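Local coordinates for cyclic GMP-AMP synthase-like receptor (Tribolium castaneum, PDB 7LT2), which senses double-stranded RNA and makes the cyclic dinucleotide 2',3'-cGAMP from ATP and GTP, an innate immune signal, at residues 203-208 with 242-247. Numbering follows the deposited sequence.
Sequences DKWPIN and LSFQEQ
In the nucleotidyltransferase domain, the loop that follows strand 188-200 packs W205 and P206 on F244, at the turn where strand 240-243 gives way to helix 245-251. F244 holds the N-cap position of that helix. Its CE1 lies 3.4 Å above the indole plane of W205, on the outer side of the benzo ring, nearest CZ2 and CH2 (both 3.5 Å). The closest approach is W205 CH2 to F244 CD1, 3.3 Å. The phenyl is tilted 34° from the indole. With CG anti to the backbone N (chi1 -170°), the benzo end of W205 is carried toward F244 and Q247. There Q247 meets the indole edge: its amide stands nearly perpendicular to the ring (87°), with NE2 3.7 Å from W205 CZ3. P206 CG lies at the edge of the F244 ring, 4.2 Å from CZ, and also touches L242 CD1 at 4.0 Å. W205 NE1 donates to R211 O, and Q247 NE2 to the carbonyls of K219 and E221. W325 beside F244 and F222 beside W205 extend the aromatic cluster; F222 lies on strand 222-225, which pairs with strand 240-243. Residues 242-247 probably line the GTP site, and 245-247 the ATP site too. No hydrogen bond links the segments, which meet through side-chain packing alone; with F244 touching both W205 and P206, and Q247 NE2 anchored by two carbonyls, this packing probably helps steady the turn next to where the nucleotides probably bind.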
# COMPACT_ATOMS: atom_id res chain seq x y z
N ASP A 203 21.27 2.02 -8.37
CA ASP A 203 21.91 1.55 -9.59
C ASP A 203 21.06 0.54 -10.35
O ASP A 203 21.21 0.41 -11.56
CB ASP A 203 23.27 0.92 -9.27
CG ASP A 203 24.21 1.87 -8.57
OD1 ASP A 203 24.05 3.10 -8.76
OD2 ASP A 203 25.10 1.40 -7.83
N LYS A 204 20.16 -0.17 -9.66
CA LYS A 204 19.36 -1.21 -10.28
C LYS A 204 18.02 -0.69 -10.79
O LYS A 204 17.22 -1.49 -11.30
CB LYS A 204 19.13 -2.35 -9.28
CG LYS A 204 20.39 -2.81 -8.56
CD LYS A 204 21.49 -3.17 -9.54
CE LYS A 204 22.84 -3.29 -8.84
NZ LYS A 204 23.94 -3.59 -9.80
N TRP A 205 17.76 0.61 -10.67
CA TRP A 205 16.48 1.17 -11.08
C TRP A 205 16.24 0.90 -12.57
O TRP A 205 17.13 1.16 -13.39
CB TRP A 205 16.47 2.68 -10.80
CG TRP A 205 15.14 3.36 -10.97
CD1 TRP A 205 14.53 3.69 -12.14
CD2 TRP A 205 14.28 3.83 -9.92
NE1 TRP A 205 13.33 4.32 -11.89
CE2 TRP A 205 13.15 4.42 -10.54
CE3 TRP A 205 14.35 3.81 -8.52
CZ2 TRP A 205 12.10 4.98 -9.81
CZ3 TRP A 205 13.30 4.37 -7.80
CH2 TRP A 205 12.20 4.95 -8.44
N PRO A 206 15.07 0.39 -12.95
CA PRO A 206 14.85 0.02 -14.36
C PRO A 206 14.78 1.24 -15.26
O PRO A 206 14.22 2.27 -14.88
CB PRO A 206 13.51 -0.73 -14.32
CG PRO A 206 12.82 -0.19 -13.11
CD PRO A 206 13.91 0.07 -12.10
N ILE A 207 15.34 1.11 -16.47
CA ILE A 207 15.37 2.25 -17.39
C ILE A 207 14.55 1.99 -18.64
O ILE A 207 14.03 2.93 -19.25
CB ILE A 207 16.82 2.63 -17.77
CG1 ILE A 207 17.51 1.50 -18.53
CG2 ILE A 207 17.63 3.01 -16.53
CD1 ILE A 207 18.88 1.86 -19.05
N ASN A 208 14.41 0.73 -19.05
CA ASN A 208 13.79 0.42 -20.34
C ASN A 208 12.28 0.56 -20.23
O ASN A 208 11.57 -0.37 -19.85
CB ASN A 208 14.18 -0.98 -20.80
CG ASN A 208 13.74 -1.27 -22.23
OD1 ASN A 208 13.29 -0.37 -22.94
ND2 ASN A 208 13.89 -2.51 -22.65
N LEU A 242 7.01 -4.21 -9.21
CA LEU A 242 7.83 -3.14 -8.65
C LEU A 242 7.01 -2.32 -7.68
O LEU A 242 5.82 -2.04 -7.92
CB LEU A 242 8.38 -2.24 -9.75
CG LEU A 242 9.47 -2.85 -10.62
CD1 LEU A 242 9.55 -2.12 -11.93
CD2 LEU A 242 10.81 -2.80 -9.91
N SER A 243 7.63 -1.93 -6.57
CA SER A 243 7.02 -1.00 -5.64
C SER A 243 7.86 0.27 -5.60
O SER A 243 9.02 0.26 -5.17
CB SER A 243 6.89 -1.59 -4.24
OG SER A 243 6.37 -0.61 -3.36
N PHE A 244 7.27 1.37 -6.08
CA PHE A 244 7.83 2.70 -5.93
C PHE A 244 7.02 3.51 -4.92
O PHE A 244 6.94 4.74 -5.00
CB PHE A 244 7.88 3.40 -7.29
CG PHE A 244 8.68 2.65 -8.32
CD1 PHE A 244 10.05 2.49 -8.17
CD2 PHE A 244 8.07 2.09 -9.44
CE1 PHE A 244 10.80 1.79 -9.11
CE2 PHE A 244 8.81 1.39 -10.38
CZ PHE A 244 10.19 1.25 -10.22
N GLN A 245 6.41 2.80 -3.95
CA GLN A 245 5.54 3.44 -2.97
C GLN A 245 6.29 4.42 -2.08
O GLN A 245 5.69 5.38 -1.58
CB GLN A 245 4.86 2.40 -2.09
CG GLN A 245 3.93 1.45 -2.82
CD GLN A 245 3.46 0.34 -1.90
OE1 GLN A 245 2.44 0.47 -1.22
NE2 GLN A 245 4.21 -0.76 -1.86
N GLU A 246 7.57 4.18 -1.82
CA GLU A 246 8.31 5.14 -1.01
C GLU A 246 8.45 6.47 -1.72
O GLU A 246 8.30 7.54 -1.10
CB GLU A 246 9.69 4.57 -0.63
CG GLU A 246 10.32 5.30 0.55
CD GLU A 246 11.12 4.38 1.46
OE1 GLU A 246 11.55 3.31 0.98
OE2 GLU A 246 11.30 4.72 2.64
N GLN A 247 8.68 6.44 -3.04
CA GLN A 247 8.76 7.67 -3.82
C GLN A 247 7.38 8.30 -4.01
O GLN A 247 7.25 9.53 -3.96
CB GLN A 247 9.40 7.38 -5.18
CG GLN A 247 10.89 7.06 -5.10
CD GLN A 247 11.18 5.63 -4.71
OE1 GLN A 247 10.30 4.76 -4.77
NE2 GLN A 247 12.42 5.36 -4.31